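Local coordinates for protein MAU2 chromatid cohesion factor homolog (PDB 4XDN) that pairs with SCC2 in the complex that is required for cohesin to associate with chromosomes, and so takes part in sister chromatid cohesion, at residues E502-F514 against Q528-Y540. Sequence-based numbering, arbitrary orientation.
Sequences ECTVTILWLFSHF and QRAEYVSKLREFY
Two consecutive helices of the largely helical cohesin loading factor, 499-513 and 526-543, form a steeply crossed, roughly antiparallel pair whose segment axes run 132° apart and approach to 9.5 Å. At its heart Trp509 and Tyr532 make an offset stack: the five-membered ring of the tryptophan lies over the phenol ring, centroids 3.7 Å apart and planes only 11° off parallel. Trp509 swings its ring there with CG anti to the backbone N (chi1 -167°). His513 lies over the opposite face, held there by a 2.6 Å hydrogen bond from its ND1 to Trp509 O, which lies close to the imidazole plane; the indole is thus sandwiched between phenol and imidazole.

One turn earlier, Thr506 is the knob in a hole made by Tyr532, Lys535, Leu536 and Phe539. Its CG2 rests 3.4 Å from Tyr532 O, while OG1 turns back on its own helix to hydrogen-bond Glu502 O at 3.2 Å. About a turn before that, Cys503 lies over the face of Phe539, with CB 3.7 Å from the ring centroid in a CH-pi contact and SG making a sulfur-aromatic one. Leu510 CD1 meets Leu536 CB at 3.8 Å, and both leucines also touch Leu571 of helix 562-575. Near the loop end, Phe514 CZ packs against Arg529 CD, whose guanidinium is salt-bridged to Asp526. What joins the helices is therefore one aromatic stack, CH-pi and sulfur-aromatic contacts and apolar packing, while the bonds of Thr506 OG1 and His513 ND1 both go to carbonyls of 502-514.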
loop_
_atom_site.group_PDB
_atom_site.type_symbol
_atom_site.label_atom_id
_atom_site.label_comp_id
_atom_site.label_asym_id
_atom_site.label_seq_id
_atom_site.Cartn_x
_atom_site.Cartn_y
_atom_site.Cartn_z
ATOM N N GLU A 502 -12.420 16.322 -6.017
ATOM C CA GLU A 502 -12.494 17.739 -6.361
ATOM C C GLU A 502 -13.937 18.217 -6.433
ATOM O O GLU A 502 -14.247 19.343 -6.041
ATOM C CB GLU A 502 -11.794 18.006 -7.695
ATOM C CG GLU A 502 -10.287 18.165 -7.580
ATOM C CD GLU A 502 -9.884 19.440 -6.857
ATOM O OE1 GLU A 502 -10.553 20.478 -7.051
ATOM O OE2 GLU A 502 -8.897 19.402 -6.092
ATOM N N CYS A 503 -14.814 17.356 -6.938
ATOM C CA CYS A 503 -16.222 17.698 -7.067
ATOM C C CYS A 503 -16.882 17.741 -5.695
ATOM O O CYS A 503 -17.722 18.601 -5.430
ATOM C CB CYS A 503 -16.944 16.698 -7.972
ATOM S SG CYS A 503 -18.653 17.170 -8.356
ATOM N N THR A 504 -16.500 16.813 -4.825
ATOM C CA THR A 504 -17.044 16.773 -3.471
ATOM C C THR A 504 -16.727 18.077 -2.742
ATOM O O THR A 504 -17.580 18.632 -2.048
ATOM C CB THR A 504 -16.486 15.576 -2.674
ATOM O OG1 THR A 504 -16.856 14.356 -3.325
ATOM C CG2 THR A 504 -17.028 15.559 -1.250
ATOM N N VAL A 505 -15.503 18.565 -2.917
ATOM C CA VAL A 505 -15.076 19.811 -2.289
ATOM C C VAL A 505 -15.931 20.976 -2.784
ATOM O O VAL A 505 -16.418 21.776 -1.987
ATOM C CB VAL A 505 -13.580 20.097 -2.567
ATOM C CG1 VAL A 505 -13.171 21.475 -2.050
ATOM C CG2 VAL A 505 -12.713 19.031 -1.928
ATOM N N THR A 506 -16.110 21.060 -4.099
ATOM C CA THR A 506 -16.914 22.117 -4.707
ATOM C C THR A 506 -18.358 22.070 -4.209
ATOM O O THR A 506 -18.924 23.088 -3.809
ATOM C CB THR A 506 -16.911 22.008 -6.247
ATOM O OG1 THR A 506 -15.572 22.130 -6.736
ATOM C CG2 THR A 506 -17.781 23.095 -6.882
ATOM N N ILE A 507 -18.943 20.877 -4.252
ATOM C CA ILE A 507 -20.318 20.657 -3.822
ATOM C C ILE A 507 -20.533 21.087 -2.371
ATOM O O ILE A 507 -21.505 21.781 -2.058
ATOM C CB ILE A 507 -20.705 19.165 -3.999
ATOM C CG1 ILE A 507 -21.318 18.918 -5.382
ATOM C CG2 ILE A 507 -21.716 18.713 -2.948
ATOM C CD1 ILE A 507 -20.608 19.601 -6.544
ATOM N N LEU A 508 -19.627 20.673 -1.491
ATOM C CA LEU A 508 -19.756 20.968 -0.067
ATOM C C LEU A 508 -19.572 22.454 0.220
ATOM O O LEU A 508 -20.232 23.005 1.103
ATOM C CB LEU A 508 -18.743 20.155 0.745
ATOM C CG LEU A 508 -18.987 18.646 0.843
ATOM C CD1 LEU A 508 -17.845 17.983 1.595
ATOM C CD2 LEU A 508 -20.320 18.329 1.514
ATOM N N TRP A 509 -18.678 23.101 -0.521
ATOM C CA TRP A 509 -18.463 24.535 -0.359
ATOM C C TRP A 509 -19.707 25.307 -0.786
ATOM O O TRP A 509 -20.168 26.199 -0.077
ATOM C CB TRP A 509 -17.254 25.001 -1.170
ATOM C CG TRP A 509 -16.801 26.389 -0.817
ATOM C CD1 TRP A 509 -15.854 26.731 0.107
ATOM C CD2 TRP A 509 -17.274 27.621 -1.379
ATOM N NE1 TRP A 509 -15.710 28.095 0.154
ATOM C CE2 TRP A 509 -16.569 28.665 -0.749
ATOM C CE3 TRP A 509 -18.223 27.940 -2.355
ATOM C CZ2 TRP A 509 -16.785 30.006 -1.062
ATOM C CZ3 TRP A 509 -18.434 29.274 -2.664
ATOM C CH2 TRP A 509 -17.719 30.289 -2.019
ATOM N N LEU A 510 -20.250 24.954 -1.947
ATOM C CA LEU A 510 -21.417 25.643 -2.480
ATOM C C LEU A 510 -22.652 25.395 -1.616
ATOM O O LEU A 510 -23.457 26.301 -1.402
ATOM C CB LEU A 510 -21.679 25.206 -3.923
ATOM C CG LEU A 510 -20.625 25.659 -4.938
ATOM C CD1 LEU A 510 -20.854 24.999 -6.288
ATOM C CD2 LEU A 510 -20.628 27.174 -5.088
ATOM N N PHE A 511 -22.795 24.171 -1.113
ATOM C CA PHE A 511 -23.900 23.844 -0.218
ATOM C C PHE A 511 -23.855 24.687 1.053
ATOM O O PHE A 511 -24.895 25.050 1.602
ATOM C CB PHE A 511 -23.877 22.357 0.159
ATOM C CG PHE A 511 -24.454 21.432 -0.891
ATOM C CD1 PHE A 511 -25.064 21.920 -2.038
ATOM C CD2 PHE A 511 -24.389 20.061 -0.713
ATOM C CE1 PHE A 511 -25.587 21.058 -2.981
ATOM C CE2 PHE A 511 -24.911 19.197 -1.655
ATOM C CZ PHE A 511 -25.510 19.695 -2.789
ATOM N N SER A 512 -22.647 25.000 1.512
ATOM C CA SER A 512 -22.466 25.697 2.781
ATOM C C SER A 512 -22.364 27.219 2.631
ATOM O O SER A 512 -22.304 27.935 3.633
ATOM C CB SER A 512 -21.217 25.169 3.487
ATOM O OG SER A 512 -20.066 25.329 2.674
ATOM N N HIS A 513 -22.355 27.707 1.391
ATOM C CA HIS A 513 -22.192 29.138 1.126
ATOM C C HIS A 513 -23.339 29.751 0.316
ATOM O O HIS A 513 -23.319 30.947 0.027
ATOM C CB HIS A 513 -20.868 29.384 0.393
ATOM C CG HIS A 513 -19.659 29.211 1.256
ATOM N ND1 HIS A 513 -19.072 27.982 1.484
ATOM C CD2 HIS A 513 -18.924 30.108 1.955
ATOM C CE1 HIS A 513 -18.032 28.133 2.280
ATOM N NE2 HIS A 513 -17.919 29.416 2.582
ATOM N N PHE A 514 -24.333 28.940 -0.039
ATOM C CA PHE A 514 -25.444 29.403 -0.873
ATOM C C PHE A 514 -26.801 28.909 -0.388
ATOM O O PHE A 514 -26.972 27.730 -0.080
ATOM C CB PHE A 514 -25.257 28.943 -2.321
ATOM C CG PHE A 514 -24.378 29.838 -3.141
ATOM C CD1 PHE A 514 -23.008 29.648 -3.174
ATOM C CD2 PHE A 514 -24.927 30.860 -3.896
ATOM C CE1 PHE A 514 -22.201 30.470 -3.936
ATOM C CE2 PHE A 514 -24.126 31.683 -4.658
ATOM C CZ PHE A 514 -22.761 31.488 -4.679
ATOM N N GLN A 528 -14.820 34.250 -4.696
ATOM C CA GLN A 528 -14.895 32.862 -4.258
ATOM C C GLN A 528 -16.111 32.160 -4.847
ATOM O O GLN A 528 -16.036 30.998 -5.241
ATOM C CB GLN A 528 -14.940 32.789 -2.732
ATOM C CG GLN A 528 -13.600 33.038 -2.063
ATOM C CD GLN A 528 -13.722 33.235 -0.565
ATOM O OE1 GLN A 528 -14.811 33.142 -0.001
ATOM N NE2 GLN A 528 -12.600 33.513 0.088
ATOM N N ARG A 529 -17.234 32.868 -4.899
ATOM C CA ARG A 529 -18.458 32.315 -5.463
ATOM C C ARG A 529 -18.260 31.959 -6.932
ATOM O O ARG A 529 -18.550 30.840 -7.351
ATOM C CB ARG A 529 -19.618 33.301 -5.305
ATOM C CG ARG A 529 -20.126 33.431 -3.877
ATOM C CD ARG A 529 -21.312 34.378 -3.788
ATOM N NE ARG A 529 -20.916 35.717 -3.351
ATOM C CZ ARG A 529 -20.967 36.152 -2.094
ATOM N NH1 ARG A 529 -21.408 35.366 -1.117
ATOM N NH2 ARG A 529 -20.580 37.389 -1.809
ATOM N N ALA A 530 -17.751 32.912 -7.705
ATOM C CA ALA A 530 -17.498 32.698 -9.126
ATOM C C ALA A 530 -16.502 31.562 -9.338
ATOM O O ALA A 530 -16.625 30.784 -10.284
ATOM C CB ALA A 530 -16.983 33.976 -9.766
ATOM N N GLU A 531 -15.517 31.478 -8.450
ATOM C CA GLU A 531 -14.509 30.428 -8.515
ATOM C C GLU A 531 -15.161 29.051 -8.423
ATOM O O GLU A 531 -14.967 28.205 -9.293
ATOM C CB GLU A 531 -13.480 30.609 -7.394
ATOM C CG GLU A 531 -12.470 29.471 -7.253
ATOM C CD GLU A 531 -11.547 29.351 -8.450
ATOM O OE1 GLU A 531 -10.977 30.382 -8.871
ATOM O OE2 GLU A 531 -11.389 28.227 -8.972
ATOM N N TYR A 532 -15.945 28.838 -7.374
ATOM C CA TYR A 532 -16.557 27.537 -7.136
ATOM C C TYR A 532 -17.710 27.261 -8.097
ATOM O O TYR A 532 -17.922 26.118 -8.502
ATOM C CB TYR A 532 -17.034 27.435 -5.687
ATOM C CG TYR A 532 -15.927 27.064 -4.727
ATOM C CD1 TYR A 532 -15.506 25.747 -4.603
ATOM C CD2 TYR A 532 -15.297 28.028 -3.950
ATOM C CE1 TYR A 532 -14.493 25.399 -3.731
ATOM C CE2 TYR A 532 -14.284 27.688 -3.073
ATOM C CZ TYR A 532 -13.886 26.371 -2.969
ATOM O OH TYR A 532 -12.877 26.021 -2.100
ATOM N N VAL A 533 -18.453 28.301 -8.459
ATOM C CA VAL A 533 -19.512 28.162 -9.452
ATOM C C VAL A 533 -18.912 27.730 -10.787
ATOM O O VAL A 533 -19.519 26.960 -11.532
ATOM C CB VAL A 533 -20.308 29.476 -9.631
ATOM C CG1 VAL A 533 -21.193 29.423 -10.881
ATOM C CG2 VAL A 533 -21.157 29.752 -8.398
ATOM N N SER A 534 -17.716 28.224 -11.083
ATOM C CA SER A 534 -17.033 27.869 -12.320
ATOM C C SER A 534 -16.562 26.416 -12.298
ATOM O O SER A 534 -16.586 25.736 -13.323
ATOM C CB SER A 534 -15.848 28.804 -12.559
ATOM O OG SER A 534 -15.200 28.488 -13.777
ATOM N N LYS A 535 -16.132 25.945 -11.131
ATOM C CA LYS A 535 -15.748 24.545 -10.974
ATOM C C LYS A 535 -16.966 23.646 -11.152
ATOM O O LYS A 535 -16.886 22.585 -11.775
ATOM C CB LYS A 535 -15.115 24.299 -9.600
ATOM C CG LYS A 535 -13.789 25.005 -9.384
ATOM C CD LYS A 535 -13.157 24.603 -8.059
ATOM C CE LYS A 535 -11.939 25.459 -7.740
ATOM N NZ LYS A 535 -11.204 24.972 -6.540
ATOM N N LEU A 536 -18.090 24.079 -10.593
ATOM C CA LEU A 536 -19.343 23.348 -10.712
ATOM C C LEU A 536 -19.736 23.183 -12.174
ATOM O O LEU A 536 -20.125 22.097 -12.603
ATOM C CB LEU A 536 -20.456 24.071 -9.947
ATOM C CG LEU A 536 -21.878 23.539 -10.134
ATOM C CD1 LEU A 536 -22.002 22.120 -9.597
ATOM C CD2 LEU A 536 -22.878 24.463 -9.460
ATOM N N ARG A 537 -19.624 24.268 -12.933
ATOM C CA ARG A 537 -20.017 24.270 -14.334
ATOM C C ARG A 537 -19.250 23.211 -15.118
ATOM O O ARG A 537 -19.796 22.572 -16.016
ATOM C CB ARG A 537 -19.784 25.652 -14.946
ATOM C CG ARG A 537 -20.652 25.944 -16.157
ATOM C CD ARG A 537 -20.392 27.339 -16.700
ATOM N NE ARG A 537 -20.576 28.373 -15.682
ATOM C CZ ARG A 537 -21.736 28.959 -15.396
ATOM N NH1 ARG A 537 -22.844 28.623 -16.048
ATOM N NH2 ARG A 537 -21.787 29.888 -14.452
ATOM N N GLU A 538 -17.983 23.024 -14.764
ATOM C CA GLU A 538 -17.145 22.032 -15.420
ATOM C C GLU A 538 -17.607 20.612 -15.099
ATOM O O GLU A 538 -17.729 19.777 -15.996
ATOM C CB GLU A 538 -15.682 22.216 -15.006
ATOM C CG GLU A 538 -15.066 23.518 -15.497
ATOM C CD GLU A 538 -13.634 23.707 -15.030
ATOM O OE1 GLU A 538 -13.363 23.501 -13.828
ATOM O OE2 GLU A 538 -12.778 24.063 -15.866
ATOM N N PHE A 539 -17.867 20.344 -13.823
ATOM C CA PHE A 539 -18.299 19.016 -13.398
ATOM C C PHE A 539 -19.714 18.701 -13.867
ATOM O O PHE A 539 -20.009 17.570 -14.253
ATOM C CB PHE A 539 -18.224 18.884 -11.875
ATOM C CG PHE A 539 -16.828 18.707 -11.351
ATOM C CD1 PHE A 539 -16.124 17.542 -11.609
ATOM C CD2 PHE A 539 -16.222 19.701 -10.602
ATOM C CE1 PHE A 539 -14.837 17.375 -11.132
ATOM C CE2 PHE A 539 -14.934 19.538 -10.121
ATOM C CZ PHE A 539 -14.243 18.373 -10.387
ATOM N N TYR A 540 -20.588 19.700 -13.836
ATOM C CA TYR A 540 -21.986 19.488 -14.182
ATOM C C TYR A 540 -22.182 19.282 -15.682
ATOM O O TYR A 540 -22.952 18.416 -16.098
ATOM C CB TYR A 540 -22.841 20.663 -13.711
ATOM C CG TYR A 540 -24.273 20.561 -14.168
ATOM C CD1 TYR A 540 -25.101 19.559 -13.685
ATOM C CD2 TYR A 540 -24.795 21.457 -15.091
ATOM C CE1 TYR A 540 -26.410 19.454 -14.101
ATOM C CE2 TYR A 540 -26.103 21.361 -15.514
ATOM C CZ TYR A 540 -26.906 20.357 -15.015
ATOM O OH TYR A 540 -28.211 20.252 -15.428
#